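Long-range contacts in alpha-glucosidase YIHQ (Escherichia coli, PDB 5AEG), which hydrolyses the glycosidic bond of sulfoquinovosyl diacylglycerides and of sulfoquinovosyl glycerol, releasing sulfoquinovose for use as a source of carbon and sulfur: residues 27-32 / 119-124; 125-130 / 187-192; 353-358 / 412-417; 381-386 / 433-438. All coordinates share one frame; numbering follows the deposited sequence.

Contact 1: 27-32 / 119-124; sequences RLILTH and LRLAAQ
Leu-119 enters the contact through one branch, its CD1 lying 4.3 Å from CD2 of Leu-30. At Arg-120 the backbone takes over: its carbonyl oxygen packs against that same Leu-30 methyl and lies 2.6 Å from water 1, which in turn accepts a hydrogen bond from Thr-31 N. The guanidinium group leads elsewhere, to a salt bridge with Glu-214 and a cation-pi contact with Tyr-212. Leu-30 can serve both residues because its CG stands beside the backbone N (chi1 -54°), which swings CD2 back across the gap although CB points away. Behind this lies a classic beta bulge: Ile-29 and Leu-30 both face Leu-22 of strand 20-24. Strand 27-32 is the edge of a small antiparallel sheet, and its axis runs at 135° to that of strand 119-122 in the N-terminal galactose mutarotase-like domain. Next comes Leu-121, whose CD2 meets Leu-30 CD2 at 3.9 Å, a branched apolar side chain suited to this buried side; its CA-H also points to Ile-29 O. Ala-122 N donates to Ile-29 O at 2.9 Å, from above the carbonyl plane. The small methyl of Ala-122 allows this close approach, and its CB touches Leu-28 CG at 3.7 Å.

Contact 2: 125-130 / 187-192; sequences PEDHIY and FVSTQK
Asp-127 and Gln-191 join the two turns by a charged hydrogen bond: Gln-191 NE2 reaches Asp-127 OD2 at 2.7 Å; OD2 receives it on its syn lone pair and itself lies almost in the plane of the Gln-191 amide, although the carboxylate and amide planes are turned 58° apart. The same OD2 accepts from Gln-124 N and from water 2, which is shared with Ser-189 OG. Water 3 serves the other oxygen, donating to OD1 and lying 2.7 Å from Thr-190 OG1. A carboxylate suits this buried corner because its two oxygens can accept several hydrogen bonds; an alanine here would probably leave the Gln-191 amide without its acceptor and free to turn, and both waters without their shared partner.

Thr-190 is equally well used. With OG1 lodged between backbone N and carbonyl carbon (chi1 56°), the hydroxyl accepts from His-128 N at 2.9 Å, while CG2 meets the edge of the Tyr-130 ring 3.7 Å from CE2. Thr-190 N donates to His-128 O at 3.0 Å. Ser-189 OG closes an ST turn, accepting from Gln-191 N at 3.0 Å. Tyr-130 and Val-188 form an antiparallel hydrogen-bonded pair: Tyr-130 N donates to Val-188 O at 2.9 Å and Val-188 N to Tyr-130 O at 2.8 Å, both in the carbonyl plane. His-128 ND1 and Tyr-130 OH find partners beyond the two segments, at Asp-140 and Tyr-601 O.

Strand 129-133 borders strand 186-189, which continues to strand 193-197; Phe-187 lies on Cys-195, and Val-188 packs on Leu-235 of helix 232-243 and Met-495 of helix 486-495.

Contact 3: 353-358 / 412-417; sequences YLAKDA and TDTYLH
Lys-356 and Tyr-415 face each other as one isolated antiparallel bridge of the hydrogen-bonded kind. Lys-356 N donates to Tyr-415 O at 3.0 Å in the carbonyl plane, and Tyr-415 N returns the bond to Lys-356 O at 2.8 Å, tilted from the plane of the Lys-356 carbonyl.

From there the side chain of Tyr-415 runs over the other loop. Its CB lies 3.7 Å from Lys-356 O, an oxygen that sits at the edge of the ring near its plane. CG, beside its own backbone N (chi1 -69°), passes the carbonyl oxygens of Lys-356 and Asp-357 and lays the ring along the chain of 357-358, so CD1 comes 3.6 Å from Asp-357 C. CE1 then approaches Ala-358 CA at 3.4 Å, CZ lies by CA and CB of that alanine, and the hydroxyl oxygen ends 3.9 Å from Ala-358 CB. A long aromatic side chain can follow the backbone from 356 to 358, and the small alanine lets it lie close. Both loops belong to the TIM-barrel domain: 412-417 leads from barrel strand 401-404 to helix 422-444, whereas 353-358 follows helix 343-351. At the ring edge, water 4 accepts from Ala-358 N and donates to Asp-413 O. On the more buried flank the methyl of Ala-355 touches Thr-414 CG2 at 4.0 Å and Leu-416 CD2 slightly farther away, while Leu-416 rests on helix 422-444.

Contact 4: 381-386 / 433-438; sequences EAYAWF and WAKCNY
Tyr-383 lies against Cys-436 where helices 381-386 and 433-438 come nearest, their axes 10.1 Å apart and their directions 48° from each other. With CG anti to its backbone N (chi1 -180°), the tyrosine ring reaches across to the other helix: CE2 is 3.7 Å from Cys-436 CB, and Cys-436 SG stands over the ring face, 4.5 Å from the centroid. A small, polarisable thiol suits this narrow place, for it also meets the edge of the Phe-386 ring. Deeper in, Phe-386 CE2 meets Trp-433 CZ3 at 3.5 Å, the two rings obliquely set.

The margin at Lys-435 is more open to solvent. There Lys-435 runs past the tyrosine hydroxyl, its CG 3.2 Å from Tyr-383 OH, toward a long, weak ion pair with Glu-439 OE2. The hydroxyl hydrogen-bonds to Glu-439 OE1. Replacing the tyrosine by an alanine would probably leave that carboxylate oxygen without its hydroxyl partner and remove the ring that covers one side of the Cys-436 sulfur.

The packing is that of neighbouring outer helices in the TIM-barrel domain of family 31, and its inner end borders the active site: Trp-433 NE1 donates a hydrogen bond to the backbone O of Asp-405, the catalytic nucleophile.

In the fold
From the N terminus, contact 1 comes first, closing a loop of 86 largely strand-rich residues and bringing the early three-stranded sheet against strand 116-122. The chain runs directly from there into contact 2, which closes a second loop of 56 residues in series with the first. The two touch, Arg-27 NE probably bonding to Gln-191 O, so the turn at 187-192 is held from both. Contacts 3 and 4 lie in the TIM-barrel domain and cross: contact 3 closes a loop of 53 residues and contact 4 one of 46, the second opening within the first and ending beyond it. Tyr-353 packs on Trp-385, Ala-382 and Glu-381, coupling loop pairing to helix packing.

Contact 1: 27-32 / 119-124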
# COMPACT_ATOMS: atom_id res chain seq x y z
N ARG A 27 -2.16 10.65 27.89
CA ARG A 27 -1.61 11.42 26.77
C ARG A 27 -2.44 12.71 26.61
O ARG A 27 -3.64 12.65 26.57
CB ARG A 27 -1.85 10.58 25.48
CG ARG A 27 -0.94 9.42 25.26
CD ARG A 27 -1.06 8.27 26.23
NE ARG A 27 -0.41 7.05 25.71
CZ ARG A 27 -0.48 5.85 26.29
NH1 ARG A 27 -1.14 5.66 27.42
NH2 ARG A 27 0.09 4.81 25.71
N LEU A 28 -1.78 13.83 26.52
CA LEU A 28 -2.44 15.06 26.26
C LEU A 28 -2.84 15.06 24.75
O LEU A 28 -1.97 15.05 23.92
CB LEU A 28 -1.47 16.19 26.51
CG LEU A 28 -1.98 17.62 26.23
CD1 LEU A 28 -3.18 17.90 27.11
CD2 LEU A 28 -0.97 18.70 26.36
N ILE A 29 -4.14 15.05 24.48
CA ILE A 29 -4.75 14.99 23.13
C ILE A 29 -5.18 16.36 22.59
O ILE A 29 -4.81 16.70 21.44
CB ILE A 29 -5.93 13.98 23.08
CG1 ILE A 29 -5.49 12.52 23.36
CG2 ILE A 29 -6.60 13.94 21.71
CD1 ILE A 29 -4.40 11.88 22.48
N LEU A 30 -5.90 17.17 23.42
CA LEU A 30 -6.37 18.53 23.03
C LEU A 30 -6.06 19.55 24.11
O LEU A 30 -6.20 19.24 25.31
CB LEU A 30 -7.88 18.53 22.85
CG LEU A 30 -8.54 17.54 21.92
CD1 LEU A 30 -10.06 17.59 22.03
CD2 LEU A 30 -8.14 17.86 20.47
N THR A 31 -5.59 20.73 23.70
CA THR A 31 -5.54 21.91 24.56
C THR A 31 -6.10 23.05 23.75
O THR A 31 -5.86 23.12 22.56
CB THR A 31 -4.16 22.38 24.88
OG1 THR A 31 -3.50 22.61 23.65
CG2 THR A 31 -3.44 21.33 25.57
N HIS A 32 -6.85 23.92 24.40
CA HIS A 32 -7.60 25.02 23.75
C HIS A 32 -7.65 26.19 24.71
O HIS A 32 -8.03 26.01 25.86
CB HIS A 32 -9.04 24.61 23.51
CG HIS A 32 -9.90 25.71 22.98
ND1 HIS A 32 -9.99 26.01 21.63
CD2 HIS A 32 -10.73 26.59 23.59
CE1 HIS A 32 -10.81 27.02 21.44
NE2 HIS A 32 -11.28 27.39 22.61
N LEU A 119 -8.07 20.91 12.75
CA LEU A 119 -8.04 20.54 14.14
C LEU A 119 -6.63 20.27 14.55
O LEU A 119 -5.96 19.49 13.87
CB LEU A 119 -8.89 19.30 14.33
CG LEU A 119 -8.87 18.67 15.73
CD1 LEU A 119 -9.67 19.50 16.76
CD2 LEU A 119 -9.48 17.27 15.68
N ARG A 120 -6.18 20.90 15.64
CA ARG A 120 -4.87 20.64 16.24
C ARG A 120 -4.95 19.67 17.42
O ARG A 120 -5.74 19.80 18.39
CB ARG A 120 -4.07 21.91 16.60
CG ARG A 120 -3.94 22.92 15.50
CD ARG A 120 -3.11 24.11 15.87
NE ARG A 120 -2.82 24.88 14.68
CZ ARG A 120 -2.11 26.01 14.72
NH1 ARG A 120 -1.68 26.49 15.86
NH2 ARG A 120 -1.86 26.67 13.62
N LEU A 121 -4.09 18.67 17.33
CA LEU A 121 -3.82 17.76 18.36
C LEU A 121 -2.52 18.11 19.07
O LEU A 121 -1.52 18.46 18.47
CB LEU A 121 -3.72 16.30 17.84
CG LEU A 121 -4.90 15.80 17.00
CD1 LEU A 121 -4.61 14.36 16.58
CD2 LEU A 121 -6.19 15.86 17.75
N ALA A 122 -2.52 18.06 20.40
CA ALA A 122 -1.34 18.41 21.13
C ALA A 122 -0.22 17.32 20.75
O ALA A 122 -0.55 16.17 20.54
CB ALA A 122 -1.61 18.36 22.62
N ALA A 123 1.01 17.74 20.75
CA ALA A 123 2.14 16.87 20.60
C ALA A 123 3.36 17.31 21.34
O ALA A 123 3.43 18.46 21.73
CB ALA A 123 2.50 16.80 19.10
N GLN A 124 4.40 16.46 21.36
CA GLN A 124 5.72 16.83 21.91
C GLN A 124 6.78 16.87 20.84
O GLN A 124 6.73 16.07 19.91
CB GLN A 124 6.20 15.85 22.98
CG GLN A 124 5.25 15.63 24.15
CD GLN A 124 5.55 14.28 24.90
OE1 GLN A 124 6.11 13.24 24.32
NE2 GLN A 124 5.18 14.27 26.17
O HOH W 1 -4.97 20.75 20.74

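Contact 2: 125-130 / 187-192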
# COMPACT_ATOMS: atom_id res chain seq x y z
N PRO A 125 7.75 17.77 20.95
CA PRO A 125 8.75 17.88 19.93
C PRO A 125 9.49 16.59 19.60
O PRO A 125 9.85 16.42 18.47
CB PRO A 125 9.73 18.93 20.48
CG PRO A 125 8.85 19.78 21.33
CD PRO A 125 7.95 18.81 21.99
N GLU A 126 9.70 15.72 20.57
CA GLU A 126 10.43 14.43 20.35
C GLU A 126 9.61 13.30 19.68
O GLU A 126 10.16 12.25 19.31
CB GLU A 126 10.97 13.88 21.67
CG GLU A 126 9.91 13.55 22.66
CD GLU A 126 9.56 14.75 23.64
OE1 GLU A 126 9.81 15.97 23.36
OE2 GLU A 126 9.03 14.43 24.71
N ASP A 127 8.30 13.46 19.53
CA ASP A 127 7.50 12.37 19.07
C ASP A 127 7.86 12.03 17.60
O ASP A 127 8.08 12.92 16.81
CB ASP A 127 6.01 12.71 19.12
CG ASP A 127 5.48 12.97 20.53
OD1 ASP A 127 6.09 12.52 21.52
OD2 ASP A 127 4.37 13.54 20.61
N HIS A 128 7.84 10.75 17.26
CA HIS A 128 7.80 10.33 15.84
C HIS A 128 6.42 9.90 15.49
O HIS A 128 5.58 9.55 16.36
CB HIS A 128 8.82 9.17 15.57
CG HIS A 128 10.19 9.48 16.06
ND1 HIS A 128 11.11 10.20 15.32
CD2 HIS A 128 10.81 9.22 17.26
CE1 HIS A 128 12.25 10.32 16.00
NE2 HIS A 128 12.08 9.76 17.19
N ILE A 129 6.17 9.80 14.17
CA ILE A 129 4.88 9.51 13.67
C ILE A 129 5.05 8.52 12.48
O ILE A 129 5.90 8.77 11.59
CB ILE A 129 4.20 10.79 13.17
CG1 ILE A 129 3.87 11.82 14.30
CG2 ILE A 129 2.92 10.47 12.45
CD1 ILE A 129 2.78 11.28 15.24
N TYR A 130 4.24 7.50 12.46
CA TYR A 130 4.34 6.47 11.43
C TYR A 130 2.94 6.18 10.88
O TYR A 130 1.91 6.40 11.55
CB TYR A 130 4.93 5.18 12.01
CG TYR A 130 6.21 5.40 12.65
CD1 TYR A 130 7.39 5.49 11.93
CD2 TYR A 130 6.28 5.58 14.04
CE1 TYR A 130 8.61 5.79 12.55
CE2 TYR A 130 7.47 5.85 14.68
CZ TYR A 130 8.63 5.98 13.94
OH TYR A 130 9.82 6.24 14.51
N PHE A 187 -2.67 7.12 11.76
CA PHE A 187 -1.27 7.28 12.13
C PHE A 187 -1.04 6.74 13.55
O PHE A 187 -2.02 6.52 14.32
CB PHE A 187 -0.72 8.71 11.94
CG PHE A 187 -1.25 9.76 12.85
CD1 PHE A 187 -2.39 10.48 12.52
CD2 PHE A 187 -0.66 10.04 14.09
CE1 PHE A 187 -2.85 11.48 13.34
CE2 PHE A 187 -1.18 10.99 14.91
CZ PHE A 187 -2.26 11.71 14.53
N VAL A 188 0.21 6.44 13.80
CA VAL A 188 0.75 5.99 15.11
C VAL A 188 1.73 7.02 15.58
O VAL A 188 2.66 7.42 14.88
CB VAL A 188 1.47 4.67 14.99
CG1 VAL A 188 2.26 4.28 16.22
CG2 VAL A 188 0.46 3.61 14.76
N SER A 189 1.62 7.36 16.86
CA SER A 189 2.57 8.24 17.50
C SER A 189 3.44 7.43 18.50
O SER A 189 2.96 6.45 19.10
CB SER A 189 1.77 9.28 18.37
OG SER A 189 2.69 9.98 19.24
N THR A 190 4.64 7.94 18.74
CA THR A 190 5.51 7.35 19.78
C THR A 190 5.05 7.65 21.23
O THR A 190 5.68 7.13 22.13
CB THR A 190 6.97 7.64 19.56
OG1 THR A 190 7.24 9.03 19.47
CG2 THR A 190 7.47 6.88 18.26
N GLN A 191 3.97 8.44 21.42
CA GLN A 191 3.21 8.42 22.73
C GLN A 191 2.38 7.17 22.86
O GLN A 191 1.60 7.03 23.77
CB GLN A 191 2.38 9.68 22.80
CG GLN A 191 3.25 10.92 22.85
CD GLN A 191 2.50 12.18 23.35
OE1 GLN A 191 1.66 12.10 24.20
NE2 GLN A 191 2.78 13.31 22.76
N LYS A 192 2.50 6.24 21.88
CA LYS A 192 1.89 4.95 21.88
C LYS A 192 0.35 4.99 21.81
O LYS A 192 -0.39 4.45 22.68
CB LYS A 192 2.43 4.07 23.04
CG LYS A 192 3.84 3.60 22.78
CD LYS A 192 4.34 2.68 23.90
CE LYS A 192 5.75 2.20 23.63
NZ LYS A 192 6.14 1.28 24.74
O HOH W 2 2.30 12.72 19.18
O HOH W 3 7.50 10.25 21.85

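Contact 3: 353-358 / 412-417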
# COMPACT_ATOMS: atom_id res chain seq x y z
N TYR A 353 -24.49 -0.09 -15.59
CA TYR A 353 -23.42 -0.49 -14.62
C TYR A 353 -22.18 0.45 -14.59
O TYR A 353 -21.25 0.25 -13.76
CB TYR A 353 -22.97 -1.94 -14.92
CG TYR A 353 -23.99 -3.06 -14.66
CD1 TYR A 353 -25.13 -2.85 -13.89
CD2 TYR A 353 -23.80 -4.35 -15.18
CE1 TYR A 353 -26.04 -3.86 -13.64
CE2 TYR A 353 -24.72 -5.37 -14.94
CZ TYR A 353 -25.84 -5.10 -14.16
OH TYR A 353 -26.79 -6.01 -13.84
N LEU A 354 -22.15 1.46 -15.48
CA LEU A 354 -21.07 2.44 -15.56
C LEU A 354 -21.37 3.71 -14.79
O LEU A 354 -22.54 4.06 -14.60
CB LEU A 354 -20.73 2.76 -17.01
CG LEU A 354 -20.32 1.56 -17.87
CD1 LEU A 354 -20.07 1.97 -19.32
CD2 LEU A 354 -19.03 0.91 -17.35
N ALA A 355 -20.32 4.34 -14.27
CA ALA A 355 -20.43 5.68 -13.74
C ALA A 355 -20.85 6.59 -14.85
O ALA A 355 -20.52 6.37 -16.01
CB ALA A 355 -19.08 6.17 -13.21
N LYS A 356 -21.47 7.71 -14.49
CA LYS A 356 -21.82 8.74 -15.49
C LYS A 356 -21.07 10.03 -15.42
O LYS A 356 -20.36 10.32 -14.45
CB LYS A 356 -23.31 9.03 -15.34
CG LYS A 356 -24.12 7.94 -16.07
CD LYS A 356 -25.16 7.29 -15.20
CE LYS A 356 -26.13 6.46 -16.05
NZ LYS A 356 -25.61 5.86 -17.31
N ASP A 357 -21.19 10.80 -16.49
CA ASP A 357 -20.64 12.13 -16.58
C ASP A 357 -21.74 13.18 -16.31
O ASP A 357 -22.86 12.79 -15.99
CB ASP A 357 -19.84 12.36 -17.86
CG ASP A 357 -20.67 12.40 -19.16
OD1 ASP A 357 -21.91 12.47 -19.14
OD2 ASP A 357 -19.97 12.40 -20.20
N ALA A 358 -21.37 14.45 -16.28
CA ALA A 358 -22.32 15.51 -15.82
C ALA A 358 -23.54 15.55 -16.75
O ALA A 358 -24.69 15.61 -16.29
CB ALA A 358 -21.63 16.86 -15.75
N THR A 412 -12.80 12.61 -10.58
CA THR A 412 -13.60 13.41 -9.66
C THR A 412 -14.81 14.13 -10.26
O THR A 412 -15.59 14.78 -9.54
CB THR A 412 -12.72 14.42 -8.93
OG1 THR A 412 -11.68 14.90 -9.81
CG2 THR A 412 -12.07 13.72 -7.77
N ASP A 413 -14.99 13.96 -11.55
CA ASP A 413 -16.20 14.45 -12.27
C ASP A 413 -17.07 13.28 -12.76
O ASP A 413 -17.84 13.46 -13.70
CB ASP A 413 -15.80 15.41 -13.39
CG ASP A 413 -14.96 14.80 -14.42
OD1 ASP A 413 -14.57 13.63 -14.25
OD2 ASP A 413 -14.62 15.48 -15.40
N THR A 414 -16.98 12.11 -12.10
CA THR A 414 -17.98 11.08 -12.26
C THR A 414 -19.16 11.35 -11.33
O THR A 414 -19.02 12.07 -10.32
CB THR A 414 -17.46 9.67 -11.87
OG1 THR A 414 -16.87 9.74 -10.56
CG2 THR A 414 -16.46 9.20 -12.91
N TYR A 415 -20.31 10.75 -11.70
CA TYR A 415 -21.54 10.78 -10.97
C TYR A 415 -21.89 9.34 -10.72
O TYR A 415 -21.96 8.54 -11.66
CB TYR A 415 -22.65 11.52 -11.77
CG TYR A 415 -22.31 12.95 -11.84
CD1 TYR A 415 -21.40 13.40 -12.75
CD2 TYR A 415 -22.80 13.85 -10.89
CE1 TYR A 415 -20.99 14.72 -12.76
CE2 TYR A 415 -22.42 15.18 -10.91
CZ TYR A 415 -21.50 15.59 -11.84
OH TYR A 415 -21.08 16.88 -11.93
N LEU A 416 -22.08 9.04 -9.44
CA LEU A 416 -22.18 7.71 -8.94
C LEU A 416 -23.58 7.38 -8.51
O LEU A 416 -24.31 8.25 -8.03
CB LEU A 416 -21.26 7.54 -7.72
CG LEU A 416 -19.83 7.84 -8.20
CD1 LEU A 416 -18.95 8.27 -7.10
CD2 LEU A 416 -19.30 6.67 -9.04
N HIS A 417 -23.88 6.09 -8.60
CA HIS A 417 -25.19 5.53 -8.28
C HIS A 417 -25.65 5.80 -6.86
O HIS A 417 -26.84 5.99 -6.66
CB HIS A 417 -25.20 4.06 -8.51
CG HIS A 417 -26.55 3.43 -8.44
ND1 HIS A 417 -27.07 2.92 -7.28
CD2 HIS A 417 -27.47 3.20 -9.41
CE1 HIS A 417 -28.28 2.43 -7.51
NE2 HIS A 417 -28.53 2.58 -8.80
O HOH W 4 -18.63 14.84 -15.91

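Contact 4: 381-386 / 433-438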
# COMPACT_ATOMS: atom_id res chain seq x y z
N GLU A 381 -25.92 -3.71 -8.25
CA GLU A 381 -26.02 -4.72 -9.29
C GLU A 381 -24.74 -4.76 -10.13
O GLU A 381 -24.34 -5.81 -10.58
CB GLU A 381 -27.22 -4.44 -10.21
CG GLU A 381 -28.55 -4.55 -9.49
CD GLU A 381 -29.64 -3.82 -10.26
OE1 GLU A 381 -29.72 -4.00 -11.51
OE2 GLU A 381 -30.41 -3.07 -9.62
N ALA A 382 -24.15 -3.59 -10.35
CA ALA A 382 -22.87 -3.53 -11.10
C ALA A 382 -21.75 -4.26 -10.30
O ALA A 382 -20.95 -5.01 -10.88
CB ALA A 382 -22.50 -2.11 -11.38
N TYR A 383 -21.75 -4.03 -8.98
CA TYR A 383 -20.82 -4.69 -8.03
C TYR A 383 -20.96 -6.17 -8.07
O TYR A 383 -19.96 -6.88 -8.27
CB TYR A 383 -21.03 -4.14 -6.63
CG TYR A 383 -20.14 -4.72 -5.58
CD1 TYR A 383 -20.45 -5.92 -4.95
CD2 TYR A 383 -18.97 -4.08 -5.20
CE1 TYR A 383 -19.66 -6.45 -3.96
CE2 TYR A 383 -18.14 -4.61 -4.21
CZ TYR A 383 -18.46 -5.80 -3.59
OH TYR A 383 -17.63 -6.32 -2.62
N ALA A 384 -22.21 -6.66 -7.93
CA ALA A 384 -22.56 -8.09 -8.08
C ALA A 384 -22.13 -8.68 -9.39
O ALA A 384 -21.57 -9.80 -9.43
CB ALA A 384 -24.08 -8.33 -7.90
N TRP A 385 -22.39 -7.93 -10.44
CA TRP A 385 -22.06 -8.32 -11.82
C TRP A 385 -20.55 -8.49 -11.99
O TRP A 385 -20.11 -9.42 -12.59
CB TRP A 385 -22.53 -7.24 -12.80
CG TRP A 385 -22.00 -7.31 -14.24
CD1 TRP A 385 -22.34 -8.22 -15.23
CD2 TRP A 385 -21.03 -6.45 -14.83
NE1 TRP A 385 -21.65 -7.94 -16.38
CE2 TRP A 385 -20.84 -6.86 -16.16
CE3 TRP A 385 -20.34 -5.32 -14.38
CZ2 TRP A 385 -19.98 -6.21 -17.02
CZ3 TRP A 385 -19.49 -4.68 -15.23
CH2 TRP A 385 -19.32 -5.13 -16.54
N PHE A 386 -19.79 -7.50 -11.54
CA PHE A 386 -18.35 -7.53 -11.73
C PHE A 386 -17.72 -8.61 -10.85
O PHE A 386 -16.79 -9.27 -11.27
CB PHE A 386 -17.75 -6.14 -11.46
CG PHE A 386 -16.51 -5.87 -12.24
CD1 PHE A 386 -16.50 -6.02 -13.60
CD2 PHE A 386 -15.34 -5.49 -11.62
CE1 PHE A 386 -15.38 -5.71 -14.35
CE2 PHE A 386 -14.20 -5.26 -12.35
CZ PHE A 386 -14.19 -5.33 -13.71
N TRP A 433 -13.10 -1.73 -4.34
CA TRP A 433 -12.52 -2.68 -5.33
C TRP A 433 -11.92 -3.90 -4.70
O TRP A 433 -12.18 -5.03 -5.13
CB TRP A 433 -11.59 -1.87 -6.26
CG TRP A 433 -10.76 -2.61 -7.24
CD1 TRP A 433 -9.46 -2.36 -7.52
CD2 TRP A 433 -11.18 -3.63 -8.14
NE1 TRP A 433 -9.04 -3.15 -8.56
CE2 TRP A 433 -10.05 -4.01 -8.91
CE3 TRP A 433 -12.38 -4.34 -8.32
CZ2 TRP A 433 -10.08 -5.02 -9.86
CZ3 TRP A 433 -12.43 -5.33 -9.30
CH2 TRP A 433 -11.26 -5.67 -10.06
N ALA A 434 -11.19 -3.71 -3.59
CA ALA A 434 -10.65 -4.80 -2.86
C ALA A 434 -11.78 -5.75 -2.32
O ALA A 434 -11.68 -6.99 -2.41
CB ALA A 434 -9.76 -4.31 -1.69
N LYS A 435 -12.85 -5.17 -1.82
CA LYS A 435 -13.94 -5.97 -1.26
C LYS A 435 -14.55 -6.86 -2.36
O LYS A 435 -14.91 -8.00 -2.08
CB LYS A 435 -15.03 -5.05 -0.68
CG LYS A 435 -16.09 -5.75 0.16
CD LYS A 435 -17.15 -4.77 0.67
CE LYS A 435 -17.83 -5.38 1.90
NZ LYS A 435 -19.25 -5.04 1.92
N CYS A 436 -14.62 -6.32 -3.59
CA CYS A 436 -15.21 -7.06 -4.73
C CYS A 436 -14.41 -8.32 -4.99
O CYS A 436 -14.96 -9.48 -5.14
CB CYS A 436 -15.24 -6.16 -5.95
SG CYS A 436 -16.12 -6.82 -7.41
N ASN A 437 -13.09 -8.17 -4.96
CA ASN A 437 -12.18 -9.31 -5.07
C ASN A 437 -12.30 -10.31 -3.91
O ASN A 437 -12.43 -11.54 -4.13
CB ASN A 437 -10.72 -8.78 -5.25
CG ASN A 437 -10.46 -8.20 -6.65
OD1 ASN A 437 -10.09 -8.93 -7.59
ND2 ASN A 437 -10.62 -6.88 -6.79
N TYR A 438 -12.24 -9.80 -2.68
CA TYR A 438 -12.30 -10.61 -1.49
C TYR A 438 -13.61 -11.42 -1.48
O TYR A 438 -13.59 -12.59 -1.22
CB TYR A 438 -12.26 -9.69 -0.26
CG TYR A 438 -12.39 -10.37 1.03
CD1 TYR A 438 -11.30 -10.88 1.67
CD2 TYR A 438 -13.67 -10.57 1.62
CE1 TYR A 438 -11.43 -11.55 2.88
CE2 TYR A 438 -13.81 -11.23 2.83
CZ TYR A 438 -12.69 -11.72 3.45
OH TYR A 438 -12.82 -12.38 4.64